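PDB 3TM8: uncharacterized protein, which carries a two-iron HD-GYP domain and probably belongs to the cyclic-di-GMP phosphodiesterase class. Local coordinates for residues 103-108 / 151-156; 196-201 / 248-253; 39-44 / 73-78. All blocks are in the same frame, centred on the assembly; numbering follows the deposited sequence. Where two conformers were deposited one is given.

Contact 1 (103-108 / 151-156)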
ATOM      1  N   LYS A 103      -0.353  16.196 -17.519  1.00 20.20           N
ATOM      2  CA  LYS A 103       0.784  16.064 -16.612  1.00 19.57           C
ATOM      3  C   LYS A 103       1.441  14.702 -16.794  1.00 18.14           C
ATOM      4  O   LYS A 103       0.753  13.711 -17.021  1.00 18.28           O
ATOM      5  CB  LYS A 103       0.307  16.195 -15.167  1.00 22.14           C
ATOM      6  CG  LYS A 103       1.371  16.645 -14.188  1.00 24.75           C
ATOM      7  CD  LYS A 103       1.456  18.166 -14.175  1.00 26.82           C
ATOM      8  CE  LYS A 103       0.095  18.778 -13.860  1.00 28.97           C
ATOM      9  NZ  LYS A 103       0.033  20.233 -14.182  1.00 29.97           N
ATOM     10  N   ASP A 104       2.769  14.657 -16.681  1.00 17.32           N
ATOM     11  CA  ASP A 104       3.517  13.408 -16.785  1.00 17.32           C
ATOM     12  C   ASP A 104       2.916  12.350 -15.873  1.00 12.81           C
ATOM     13  O   ASP A 104       2.705  12.592 -14.679  1.00 12.98           O
ATOM     14  CB  ASP A 104       4.987  13.642 -16.426  1.00 21.84           C
ATOM     15  CG  ASP A 104       5.683  12.385 -15.931  1.00 26.83           C
ATOM     16  OD1 ASP A 104       6.232  12.427 -14.812  1.00 28.45           O
ATOM     17  OD2 ASP A 104       5.701  11.363 -16.656  1.00 28.75           O
ATOM     18  N   ILE A 105       2.650  11.175 -16.434  1.00 12.11           N
ATOM     19  CA  ILE A 105       1.998  10.108 -15.683  1.00 11.69           C
ATOM     20  C   ILE A 105       2.824   9.671 -14.470  1.00 10.30           C
ATOM     21  O   ILE A 105       2.267   9.315 -13.440  1.00  9.53           O
ATOM     22  CB  ILE A 105       1.639   8.898 -16.597  1.00 13.35           C
ATOM     23  CG1 ILE A 105       0.713   7.917 -15.866  1.00 13.28           C
ATOM     24  CG2 ILE A 105       2.903   8.203 -17.106  1.00 15.60           C
ATOM     25  CD1 ILE A 105      -0.646   8.489 -15.503  1.00 14.12           C
ATOM     26  N   GLN A 106       4.146   9.713 -14.580  1.00 10.53           N
ATOM     27  CA  GLN A 106       4.967   9.312 -13.439  1.00 10.15           C
ATOM     28  C   GLN A 106       4.775  10.257 -12.259  1.00 10.13           C
ATOM     29  O   GLN A 106       4.731   9.823 -11.103  1.00 10.27           O
ATOM     30  CB  GLN A 106       6.457   9.209 -13.786  1.00 10.27           C
ATOM     31  CG  GLN A 106       7.278   8.592 -12.651  1.00 10.96           C
ATOM     32  CD  GLN A 106       6.872   7.154 -12.395  1.00 10.48           C
ATOM     33  OE1 GLN A 106       6.998   6.310 -13.279  1.00 12.63           O
ATOM     34  NE2 GLN A 106       6.337   6.879 -11.208  1.00 10.05           N
ATOM     35  N   THR A 107       4.657  11.549 -12.546  1.00  9.58           N
ATOM     36  CA  THR A 107       4.449  12.518 -11.488  1.00  9.88           C
ATOM     37  C   THR A 107       3.071  12.347 -10.860  1.00  9.04           C
ATOM     38  O   THR A 107       2.924  12.403  -9.643  1.00  8.01           O
ATOM     39  CB  THR A 107       4.677  13.952 -11.994  1.00 12.42           C
ATOM     40  OG1 THR A 107       6.013  14.046 -12.500  1.00 16.52           O
ATOM     41  CG2 THR A 107       4.500  14.955 -10.872  1.00 14.40           C
ATOM     42  N   ARG A 108       2.060  12.117 -11.692  1.00  8.50           N
ATOM     43  CA  ARG A 108       0.723  11.843 -11.177  1.00  8.14           C
ATOM     44  C   ARG A 108       0.733  10.596 -10.286  1.00  6.50           C
ATOM     45  O   ARG A 108       0.164  10.602  -9.191  1.00  6.74           O
ATOM     46  CB  ARG A 108      -0.265  11.656 -12.327  1.00  8.20           C
ATOM     47  CG  ARG A 108      -0.394  12.879 -13.231  1.00  8.98           C
ATOM     48  CD  ARG A 108      -1.423  12.664 -14.332  1.00 10.02           C
ATOM     49  NE  ARG A 108      -2.715  12.342 -13.751  1.00  8.57           N
ATOM     50  CZ  ARG A 108      -3.687  11.689 -14.381  1.00  8.52           C
ATOM     51  NH1 ARG A 108      -3.530  11.301 -15.639  1.00 11.10           N
ATOM     52  NH2 ARG A 108      -4.819  11.425 -13.740  1.00  9.36           N
ATOM     53  N   ALA A 151      -3.817   4.354 -19.253  1.00 13.67           N
ATOM     54  CA  ALA A 151      -3.115   3.172 -19.736  1.00 14.42           C
ATOM     55  C   ALA A 151      -1.816   2.880 -18.993  1.00 14.39           C
ATOM     56  O   ALA A 151      -1.522   1.730 -18.676  1.00 15.77           O
ATOM     57  CB  ALA A 151      -2.851   3.294 -21.227  1.00 17.36           C
ATOM     58  N   GLN A 152      -1.038   3.919 -18.717  1.00 13.29           N
ATOM     59  CA  GLN A 152       0.273   3.727 -18.103  1.00 12.60           C
ATOM     60  C   GLN A 152       0.308   3.920 -16.594  1.00 10.87           C
ATOM     61  O   GLN A 152       1.383   3.883 -16.004  1.00 11.35           O
ATOM     62  CB  GLN A 152       1.310   4.641 -18.753  1.00 17.40           C
ATOM     63  CG  GLN A 152       1.542   4.338 -20.228  1.00 21.54           C
ATOM     64  CD  GLN A 152       1.820   2.866 -20.488  1.00 26.51           C
ATOM     65  OE1 GLN A 152       1.329   2.294 -21.464  1.00 29.60           O
ATOM     66  NE2 GLN A 152       2.615   2.248 -19.621  1.00 27.89           N
ATOM     67  N   ALA A 153      -0.844   4.118 -15.963  1.00  9.19           N
ATOM     68  CA  ALA A 153      -0.865   4.337 -14.519  1.00  9.15           C
ATOM     69  C   ALA A 153      -0.286   3.164 -13.728  1.00  9.16           C
ATOM     70  O   ALA A 153       0.546   3.369 -12.849  1.00  8.90           O
ATOM     71  CB  ALA A 153      -2.267   4.669 -14.034  1.00  9.19           C
ATOM     72  N   LEU A 154      -0.715   1.941 -14.027  1.00  9.16           N
ATOM     73  CA  LEU A 154      -0.205   0.796 -13.277  1.00 10.29           C
ATOM     74  C   LEU A 154       1.309   0.698 -13.421  1.00  9.58           C
ATOM     75  O   LEU A 154       2.019   0.492 -12.435  1.00  9.12           O
ATOM     76  CB  LEU A 154      -0.874  -0.520 -13.691  1.00 11.92           C
ATOM     77  CG  LEU A 154      -0.346  -1.725 -12.898  1.00 12.52           C
ATOM     78  CD1 LEU A 154      -1.450  -2.723 -12.621  1.00 12.90           C
ATOM     79  CD2 LEU A 154       0.850  -2.393 -13.587  1.00 13.84           C
ATOM     80  N   SER A 155       1.814   0.862 -14.639  1.00  9.79           N
ATOM     81  CA  SER A 155       3.253   0.770 -14.857  0.50 10.49           C
ATOM     82  C   SER A 155       4.000   1.862 -14.086  1.00  9.55           C
ATOM     83  O   SER A 155       5.055   1.602 -13.491  1.00 10.50           O
ATOM     84  CB  SER A 155       3.590   0.823 -16.350  0.50 12.63           C
ATOM     85  OG  SER A 155       3.124   2.022 -16.938  0.50 14.78           O
ATOM     86  N   ALA A 156       3.454   3.075 -14.075  1.00  8.25           N
ATOM     87  CA  ALA A 156       4.082   4.166 -13.339  1.00  7.93           C
ATOM     88  C   ALA A 156       4.108   3.895 -11.837  1.00  8.65           C
ATOM     89  O   ALA A 156       5.109   4.154 -11.169  1.00  9.10           O
ATOM     90  CB  ALA A 156       3.369   5.475 -13.630  1.00  8.86           C
TER

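Contact 2 (196-201 / 248-253)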
ATOM      1  N   LEU A 196     -12.266  -4.326  -2.699  1.00  6.94           N
ATOM      2  CA  LEU A 196     -11.057  -5.098  -2.965  1.00  7.65           C
ATOM      3  C   LEU A 196      -9.827  -4.216  -2.782  1.00  6.99           C
ATOM      4  O   LEU A 196      -8.855  -4.603  -2.131  1.00  7.46           O
ATOM      5  CB  LEU A 196     -11.100  -5.658  -4.390  1.00  9.38           C
ATOM      6  CG  LEU A 196      -9.812  -6.267  -4.945  1.00 10.81           C
ATOM      7  CD1 LEU A 196      -9.432  -7.518  -4.173  1.00 11.10           C
ATOM      8  CD2 LEU A 196      -9.948  -6.563  -6.436  1.00 12.15           C
ATOM      9  N   THR A 197      -9.884  -3.023  -3.366  1.00  5.98           N
ATOM     10  CA  THR A 197      -8.774  -2.084  -3.308  1.00  6.13           C
ATOM     11  C   THR A 197      -8.530  -1.634  -1.869  1.00  5.38           C
ATOM     12  O   THR A 197      -7.387  -1.611  -1.386  1.00  5.60           O
ATOM     13  CB  THR A 197      -9.048  -0.881  -4.222  1.00  7.73           C
ATOM     14  OG1 THR A 197      -9.186  -1.355  -5.567  1.00  8.70           O
ATOM     15  CG2 THR A 197      -7.918   0.143  -4.151  1.00  8.77           C
ATOM     16  N   LEU A 198      -9.608  -1.282  -1.177  1.00  5.51           N
ATOM     17  CA  LEU A 198      -9.506  -0.858   0.215  1.00  6.18           C
ATOM     18  C   LEU A 198      -8.941  -1.964   1.113  1.00  5.78           C
ATOM     19  O   LEU A 198      -8.052  -1.723   1.944  1.00  5.84           O
ATOM     20  CB  LEU A 198     -10.871  -0.390   0.721  1.00  7.15           C
ATOM     21  CG  LEU A 198     -10.947   0.112   2.158  1.00  7.44           C
ATOM     22  CD1 LEU A 198      -9.976   1.274   2.397  1.00  7.06           C
ATOM     23  CD2 LEU A 198     -12.389   0.510   2.485  1.00  7.62           C
ATOM     24  N   GLY A 199      -9.468  -3.177   0.963  1.00  5.52           N
ATOM     25  CA  GLY A 199      -8.977  -4.297   1.737  1.00  5.65           C
ATOM     26  C   GLY A 199      -7.520  -4.581   1.446  1.00  5.90           C
ATOM     27  O   GLY A 199      -6.725  -4.811   2.369  1.00  5.95           O
ATOM     28  N   ALA A 200      -7.143  -4.532   0.170  1.00  5.42           N
ATOM     29  CA  ALA A 200      -5.742  -4.718  -0.196  1.00  5.88           C
ATOM     30  C   ALA A 200      -4.849  -3.640   0.425  1.00  5.77           C
ATOM     31  O   ALA A 200      -3.776  -3.917   0.942  1.00  6.44           O
ATOM     32  CB  ALA A 200      -5.587  -4.766  -1.709  1.00  6.20           C
ATOM     33  N   LEU A 201      -5.302  -2.400   0.389  1.00  5.13           N
ATOM     34  CA  LEU A 201      -4.524  -1.326   0.964  0.50  4.93           C
ATOM     35  C   LEU A 201      -4.260  -1.562   2.454  1.00  5.54           C
ATOM     36  O   LEU A 201      -3.152  -1.303   2.942  1.00  6.02           O
ATOM     37  CB  LEU A 201      -5.258  -0.015   0.729  0.50  5.11           C
ATOM     38  CG  LEU A 201      -4.577   1.258   1.186  0.50  5.62           C
ATOM     39  CD1 LEU A 201      -3.198   1.381   0.570  0.50  6.15           C
ATOM     40  CD2 LEU A 201      -5.451   2.433   0.799  0.50  5.82           C
ATOM     41  N   GLN A 248     -17.470  -5.528   5.728  1.00 11.24           N
ATOM     42  CA  GLN A 248     -17.178  -6.944   5.938  1.00 11.63           C
ATOM     43  C   GLN A 248     -16.112  -7.468   4.972  1.00 11.11           C
ATOM     44  O   GLN A 248     -15.246  -8.246   5.367  1.00 10.95           O
ATOM     45  CB  GLN A 248     -18.444  -7.793   5.831  1.00 13.57           C
ATOM     46  CG  GLN A 248     -18.216  -9.242   6.236  1.00 14.80           C
ATOM     47  CD  GLN A 248     -17.798  -9.377   7.692  1.00 17.27           C
ATOM     48  OE1 GLN A 248     -18.433  -8.813   8.584  1.00 19.48           O
ATOM     49  NE2 GLN A 248     -16.723 -10.121   7.939  1.00 16.55           N
ATOM     50  N   THR A 249     -16.171  -7.041   3.714  1.00 10.47           N
ATOM     51  CA  THR A 249     -15.190  -7.480   2.728  1.00 10.48           C
ATOM     52  C   THR A 249     -13.772  -7.098   3.158  1.00  8.38           C
ATOM     53  O   THR A 249     -12.826  -7.868   2.983  1.00  9.28           O
ATOM     54  CB  THR A 249     -15.461  -6.858   1.354  1.00 13.48           C
ATOM     55  OG1 THR A 249     -16.727  -7.316   0.862  1.00 18.63           O
ATOM     56  CG2 THR A 249     -14.360  -7.233   0.369  1.00 12.57           C
ATOM     57  N   VAL A 250     -13.626  -5.897   3.713  1.00  8.61           N
ATOM     58  CA  VAL A 250     -12.328  -5.415   4.173  1.00  8.50           C
ATOM     59  C   VAL A 250     -11.835  -6.244   5.368  1.00  7.84           C
ATOM     60  O   VAL A 250     -10.671  -6.654   5.416  1.00  8.52           O
ATOM     61  CB  VAL A 250     -12.418  -3.914   4.516  1.00  8.13           C
ATOM     62  CG1 VAL A 250     -11.130  -3.429   5.153  1.00  9.01           C
ATOM     63  CG2 VAL A 250     -12.749  -3.111   3.253  1.00  8.58           C
ATOM     64  N   ILE A 251     -12.724  -6.498   6.323  1.00  8.02           N
ATOM     65  CA  ILE A 251     -12.411  -7.382   7.441  1.00  9.01           C
ATOM     66  C   ILE A 251     -11.992  -8.760   6.933  1.00  7.70           C
ATOM     67  O   ILE A 251     -11.022  -9.337   7.411  1.00  8.87           O
ATOM     68  CB  ILE A 251     -13.610  -7.527   8.409  1.00 11.47           C
ATOM     69  CG1 ILE A 251     -13.944  -6.171   9.047  1.00 12.71           C
ATOM     70  CG2 ILE A 251     -13.328  -8.595   9.474  1.00 12.72           C
ATOM     71  CD1 ILE A 251     -15.358  -6.102   9.624  1.00 14.15           C
ATOM     72  N   ASN A 252     -12.730  -9.292   5.961  1.00  7.98           N
ATOM     73  CA  ASN A 252     -12.379 -10.592   5.397  1.00  8.71           C
ATOM     74  C   ASN A 252     -10.998 -10.601   4.769  1.00  8.06           C
ATOM     75  O   ASN A 252     -10.244 -11.548   4.942  1.00  8.72           O
ATOM     76  CB  ASN A 252     -13.398 -11.027   4.348  1.00  9.62           C
ATOM     77  CG  ASN A 252     -14.747 -11.348   4.948  1.00 11.80           C
ATOM     78  OD1 ASN A 252     -14.877 -11.510   6.165  1.00 12.26           O
ATOM     79  ND2 ASN A 252     -15.764 -11.449   4.095  1.00 12.17           N
ATOM     80  N   ILE A 253     -10.669  -9.555   4.022  1.00  7.90           N
ATOM     81  CA  ILE A 253      -9.363  -9.487   3.382  1.00  7.66           C
ATOM     82  C   ILE A 253      -8.245  -9.379   4.429  1.00  7.10           C
ATOM     83  O   ILE A 253      -7.230 -10.073   4.349  1.00  7.37           O
ATOM     84  CB  ILE A 253      -9.312  -8.355   2.353  1.00  6.82           C
ATOM     85  CG1 ILE A 253     -10.189  -8.719   1.147  1.00  7.38           C
ATOM     86  CG2 ILE A 253      -7.879  -8.081   1.917  1.00  7.48           C
ATOM     87  CD1 ILE A 253     -10.493  -7.534   0.239  1.00  8.43           C
TER

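Contact 3 (39-44 / 73-78)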
ATOM      1  N   PHE A  39       6.847  25.571   2.813  1.00  9.47           N
ATOM      2  CA  PHE A  39       7.093  25.307   4.229  1.00  8.57           C
ATOM      3  C   PHE A  39       8.423  24.566   4.362  1.00  7.22           C
ATOM      4  O   PHE A  39       8.853  23.891   3.427  1.00  8.91           O
ATOM      5  CB  PHE A  39       5.975  24.446   4.829  1.00  8.16           C
ATOM      6  CG  PHE A  39       5.647  23.221   4.011  1.00  8.11           C
ATOM      7  CD1 PHE A  39       6.298  22.014   4.228  1.00  7.84           C
ATOM      8  CD2 PHE A  39       4.684  23.285   3.020  1.00  8.00           C
ATOM      9  CE1 PHE A  39       5.991  20.891   3.458  1.00  8.13           C
ATOM     10  CE2 PHE A  39       4.380  22.175   2.245  1.00  8.13           C
ATOM     11  CZ  PHE A  39       5.027  20.975   2.464  1.00  8.70           C
ATOM     12  N   ASN A  40       9.096  24.715   5.501  1.00  6.87           N
ATOM     13  CA  ASN A  40      10.220  23.839   5.830  1.00  7.42           C
ATOM     14  C   ASN A  40       9.722  22.476   6.294  1.00  6.79           C
ATOM     15  O   ASN A  40       8.613  22.361   6.799  1.00  7.36           O
ATOM     16  CB  ASN A  40      11.026  24.409   6.999  1.00  8.74           C
ATOM     17  CG  ASN A  40      11.885  25.598   6.626  1.00 10.04           C
ATOM     18  OD1 ASN A  40      12.127  25.892   5.445  1.00 10.33           O
ATOM     19  ND2 ASN A  40      12.383  26.281   7.657  1.00 10.30           N
ATOM     20  N   ALA A  41      10.573  21.456   6.190  1.00  6.68           N
ATOM     21  CA  ALA A  41      10.284  20.163   6.815  1.00  6.75           C
ATOM     22  C   ALA A  41      11.524  19.652   7.535  1.00  6.66           C
ATOM     23  O   ALA A  41      12.654  19.819   7.060  1.00  7.62           O
ATOM     24  CB  ALA A  41       9.766  19.143   5.803  1.00  8.15           C
ATOM     25  N   TYR A  42      11.288  19.043   8.688  1.00  6.46           N
ATOM     26  CA  TYR A  42      12.328  18.661   9.623  1.00  6.48           C
ATOM     27  C   TYR A  42      12.330  17.157   9.841  1.00  6.02           C
ATOM     28  O   TYR A  42      11.275  16.516   9.835  1.00  6.81           O
ATOM     29  CB  TYR A  42      12.086  19.359  10.964  1.00  6.89           C
ATOM     30  CG  TYR A  42      12.084  20.871  10.862  1.00  6.95           C
ATOM     31  CD1 TYR A  42      13.199  21.612  11.233  1.00  8.06           C
ATOM     32  CD2 TYR A  42      10.975  21.554  10.369  1.00  7.61           C
ATOM     33  CE1 TYR A  42      13.204  22.992  11.128  1.00  8.03           C
ATOM     34  CE2 TYR A  42      10.971  22.933  10.254  1.00  7.70           C
ATOM     35  CZ  TYR A  42      12.084  23.648  10.635  1.00  8.10           C
ATOM     36  OH  TYR A  42      12.061  25.018  10.518  1.00 10.11           O
ATOM     37  N   VAL A  43      13.524  16.599  10.018  1.00  6.48           N
ATOM     38  CA  VAL A  43      13.698  15.202  10.390  1.00  7.08           C
ATOM     39  C   VAL A  43      14.098  15.166  11.863  1.00  6.52           C
ATOM     40  O   VAL A  43      14.948  15.944  12.306  1.00  8.39           O
ATOM     41  CB  VAL A  43      14.803  14.528   9.534  1.00  8.30           C
ATOM     42  CG1 VAL A  43      15.094  13.118  10.036  1.00  9.99           C
ATOM     43  CG2 VAL A  43      14.406  14.501   8.062  1.00 10.15           C
ATOM     44  N   LYS A  44      13.487  14.269  12.625  1.00  7.52           N
ATOM     45  CA  LYS A  44      13.816  14.147  14.037  1.00  8.52           C
ATOM     46  C   LYS A  44      15.058  13.283  14.218  1.00  8.62           C
ATOM     47  O   LYS A  44      15.072  12.124  13.820  1.00 10.40           O
ATOM     48  CB  LYS A  44      12.629  13.554  14.801  1.00 10.05           C
ATOM     49  CG  LYS A  44      12.811  13.541  16.312  1.00 11.86           C
ATOM     50  CD  LYS A  44      11.527  13.099  17.016  1.00 14.53           C
ATOM     51  CE  LYS A  44      11.243  11.621  16.800  1.00 15.02           C
ATOM     52  NZ  LYS A  44      12.155  10.748  17.599  1.00 16.86           N
ATOM     53  N   ARG A  73       9.340   8.016   7.757  1.00  8.18           N
ATOM     54  CA  ARG A  73       7.918   7.766   7.917  1.00  9.41           C
ATOM     55  C   ARG A  73       7.217   9.086   8.233  1.00  9.51           C
ATOM     56  O   ARG A  73       6.367   9.534   7.471  1.00 11.46           O
ATOM     57  CB  ARG A  73       7.670   6.762   9.040  1.00 11.43           C
ATOM     58  CG  ARG A  73       8.388   5.440   8.863  1.00 16.93           C
ATOM     59  CD  ARG A  73       8.117   4.518  10.041  1.00 22.43           C
ATOM     60  NE  ARG A  73       8.994   3.354  10.028  1.00 27.91           N
ATOM     61  CZ  ARG A  73       9.277   2.620  11.101  1.00 30.01           C
ATOM     62  NH1 ARG A  73       8.753   2.930  12.283  1.00 30.30           N
ATOM     63  NH2 ARG A  73      10.091   1.580  10.991  1.00 31.08           N
ATOM     64  N   LYS A  74       7.574   9.704   9.357  1.00  8.99           N
ATOM     65  CA  LYS A  74       7.051  11.015   9.717  1.00  9.26           C
ATOM     66  C   LYS A  74       8.161  12.042   9.655  1.00  8.35           C
ATOM     67  O   LYS A  74       9.306  11.778  10.046  1.00 10.82           O
ATOM     68  CB  LYS A  74       6.482  11.025  11.141  1.00 12.68           C
ATOM     69  CG  LYS A  74       5.331  10.075  11.403  1.00 18.09           C
ATOM     70  CD  LYS A  74       4.022  10.612  10.880  1.00 21.70           C
ATOM     71  CE  LYS A  74       2.873   9.730  11.344  1.00 24.04           C
ATOM     72  NZ  LYS A  74       3.172   8.296  11.073  1.00 25.70           N
ATOM     73  N   MET A  75       7.807  13.225   9.168  1.00  7.41           N
ATOM     74  CA  MET A  75       8.644  14.400   9.299  1.00  7.51           C
ATOM     75  C   MET A  75       7.794  15.448   9.988  1.00  6.34           C
ATOM     76  O   MET A  75       6.646  15.178  10.348  1.00  6.84           O
ATOM     77  CB  MET A  75       9.153  14.878   7.944  1.00 10.17           C
ATOM     78  CG  MET A  75      10.302  14.025   7.410  1.00 14.35           C
ATOM     79  SD  MET A  75      10.894  14.547   5.793  1.00 20.12           S
ATOM     80  CE  MET A  75      11.650  16.115   6.207  1.00 20.57           C
ATOM     81  N   TYR A  76       8.360  16.634  10.187  1.00  6.26           N
ATOM     82  CA  TYR A  76       7.722  17.639  11.016  1.00  6.16           C
ATOM     83  C   TYR A  76       7.758  18.981  10.317  1.00  6.08           C
ATOM     84  O   TYR A  76       8.703  19.289   9.581  1.00  7.74           O
ATOM     85  CB  TYR A  76       8.413  17.693  12.395  1.00  6.31           C
ATOM     86  CG  TYR A  76       8.313  16.335  13.034  1.00  6.16           C
ATOM     87  CD1 TYR A  76       7.201  15.988  13.788  1.00  7.59           C
ATOM     88  CD2 TYR A  76       9.271  15.360  12.792  1.00  7.28           C
ATOM     89  CE1 TYR A  76       7.071  14.720  14.331  1.00  8.62           C
ATOM     90  CE2 TYR A  76       9.147  14.080  13.329  1.00  8.02           C
ATOM     91  CZ  TYR A  76       8.042  13.767  14.094  1.00  8.69           C
ATOM     92  OH  TYR A  76       7.902  12.498  14.621  1.00 11.06           O
ATOM     93  N   ILE A  77       6.715  19.773  10.531  1.00  5.93           N
ATOM     94  CA  ILE A  77       6.665  21.128  10.000  1.00  6.33           C
ATOM     95  C   ILE A  77       6.324  22.059  11.148  1.00  6.21           C
ATOM     96  O   ILE A  77       5.772  21.633  12.166  1.00  6.26           O
ATOM     97  CB  ILE A  77       5.616  21.270   8.865  1.00  7.73           C
ATOM     98  CG1 ILE A  77       4.201  21.022   9.397  1.00  8.22           C
ATOM     99  CG2 ILE A  77       5.971  20.351   7.703  1.00  7.67           C
ATOM    100  CD1 ILE A  77       3.065  21.237   8.372  1.00  8.04           C
ATOM    101  N   LEU A  78       6.655  23.334  10.996  1.00  7.02           N
ATOM    102  CA  LEU A  78       6.234  24.320  11.977  1.00  7.67           C
ATOM    103  C   LEU A  78       4.718  24.409  11.965  1.00  8.34           C
ATOM    104  O   LEU A  78       4.099  24.484  10.906  1.00  7.69           O
ATOM    105  CB  LEU A  78       6.830  25.687  11.647  1.00  8.64           C
ATOM    106  CG  LEU A  78       8.349  25.754  11.804  1.00  9.81           C
ATOM    107  CD1 LEU A  78       8.881  26.997  11.103  1.00 11.24           C
ATOM    108  CD2 LEU A  78       8.745  25.741  13.276  1.00 11.74           C
TER
HETATM  109  O   HOH W   1       7.757  24.193   8.621  1.00  8.45           O
HETATM  110  O   HOH W   2      11.701  12.456  11.242  1.00 10.56           O

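Contact 1 (103-108 / 151-156)
Gln106 and Ala156 supply the one polar bond between the first turns of two helices, 105-125 and 153-158, and Ile105 supplies a small apolar patch beside it, an example of how a single amide can tie a side chain to a neighbouring backbone. The chain of Gln106 leaves with CG anti to its own N (chi1 -172°) and then bends at the next bond, which brings the carboxamide across to the other helix. There NE2 donates to Ala156 O at 3.0 Å, nearly straight at 162°. The acceptor lies close to the amide plane, yet the N-H reaches the carbonyl oxygen from above the carbonyl plane. NE2 also bonds Asp110 and OE1 accepts a hydrogen bond from Asn159 ND2, so three partners fix which way the amide is flipped.

Beside this, Ile105 turns its CG1 branch over the start of helix 153-158: CG1 lies 4.1 Å from Ala153 N and 4.2 Å from Ala156 CB, with CD1 near Ala153 CB. Phe146 of helix 130-149 touches both Ile105 and Ala153. Asp104 caps helix 105-125, OD2 accepting from Gln106 N at 3.1 Å and OD1 from both N and OG1 of Thr107; the cap probably steadies the turn that presents Ile105 and Gln106. The result is a directional junction: small alanine side chains are consistent with the close approach, and the amide, gripped at both ends, probably helps set the helices' relative position.

Contact 2 (196-201 / 248-253)
Ile253 holds CG2 anti to its backbone N and CG1 anti to the carbonyl carbon (chi1 -70°), so that both branches lie against Gly199, while Val250, with CG1 anti to N (chi1 173°), sends CG2 to Leu198. This is a worked case of close helix packing across a glycine. Helices 190-202 and 248-256 run in roughly the same direction, their short segments crossing at -38° with axes 8.3 Å apart, and the CA atoms of Gly199 and Val250 come within 4.3 Å.

CG2 of Ile253 sits against the peptide that follows the glycine, 3.5 Å from Gly199 O, and its CD1 reaches back along the helix to lie 3.9 Å from Gly199 CA and 4.1 Å from Leu196 CA. On the other flank CG2 of Val250 meets CD2 of Leu198 at 3.7 Å, the two side chains slanting across each other, and CG1 of Val250 approaches Gly199 CA. Val281 of helix 276-293 touches Leu196 and Ile253 on the isoleucine flank.

The surroundings place this seam in the HD domain beside its metal ligands. Ile253 packs on the iron ligand His203, whose ND1 is hydrogen-bonded to Ala200 O, and Ile253 O is bonded to ND1 of His257, a ligand of the second iron. The helices thus meet by van der Waals contact, mostly apolar, yet their backbone carbonyls probably help orient two metal-binding imidazoles.

Contact 3 (39-44 / 73-78)
Strands 41-45 and 74-78 meet antiparallel at a single hydrogen-bonded pair, Tyr42 with Tyr76, but cross steeply, their short segments running at 132°. Tyr42 N donates to Tyr76 O at 2.7 Å and Tyr76 N to Tyr42 O at 2.9 Å, each bond in the carbonyl plane. Beyond this pair the chains diverge, and water takes over: one molecule links Asn40 O to Leu78 N, another Lys44 N to Lys74 O.

Each tyrosine brings its ring edge to the other's carbonyl. Tyr42 CD2 lies 3.3 Å from Tyr76 O, near the ring plane, and its far end slants across Leu78, with OH 3.8 Å from Leu78 CD1. The Tyr76 ring has Lys44 CB beside CE2, while the ammonium of that lysine pairs with Asp47. Met75 is extended to SD and then bent (chi3 69°), which curls CE back between Ala41 CB at 3.6 Å and Val43 CG2 at 3.7 Å. Ile77 sets CG2 against Asn40 O and CD1 of Phe39, whose ring also meets Tyr88 edge-to-face.

The crossing joins the hairpin 41-45/48-53 to the antiparallel pair 23-27/74-78 in the N-terminal region. Chemically it is a joint with one directly bonded point, where two in-plane bonds fix the register, and flanks in which waters satisfy backbone groups too far apart to bond directly.

How the contacts relate
The three contacts follow one another along the chain, contact 3 closing first, then contact 1, then contact 2, and none touches another. Contact 2 is the one near the metals: the side chain of Ile253 is about 9 Å from a bound iron, whereas contacts 1 and 3 lie away from the iron sites. Centre to centre, contact 1 is 25 Å from contact 2 and 27 Å from contact 3; contacts 2 and 3 are 31 Å apart on opposite sides of the chain's centre. Helix 130-149 connects two of them, touching side chains of contact 1 through Phe146 and Leu198 of contact 2 through Tyr133 and Cys136.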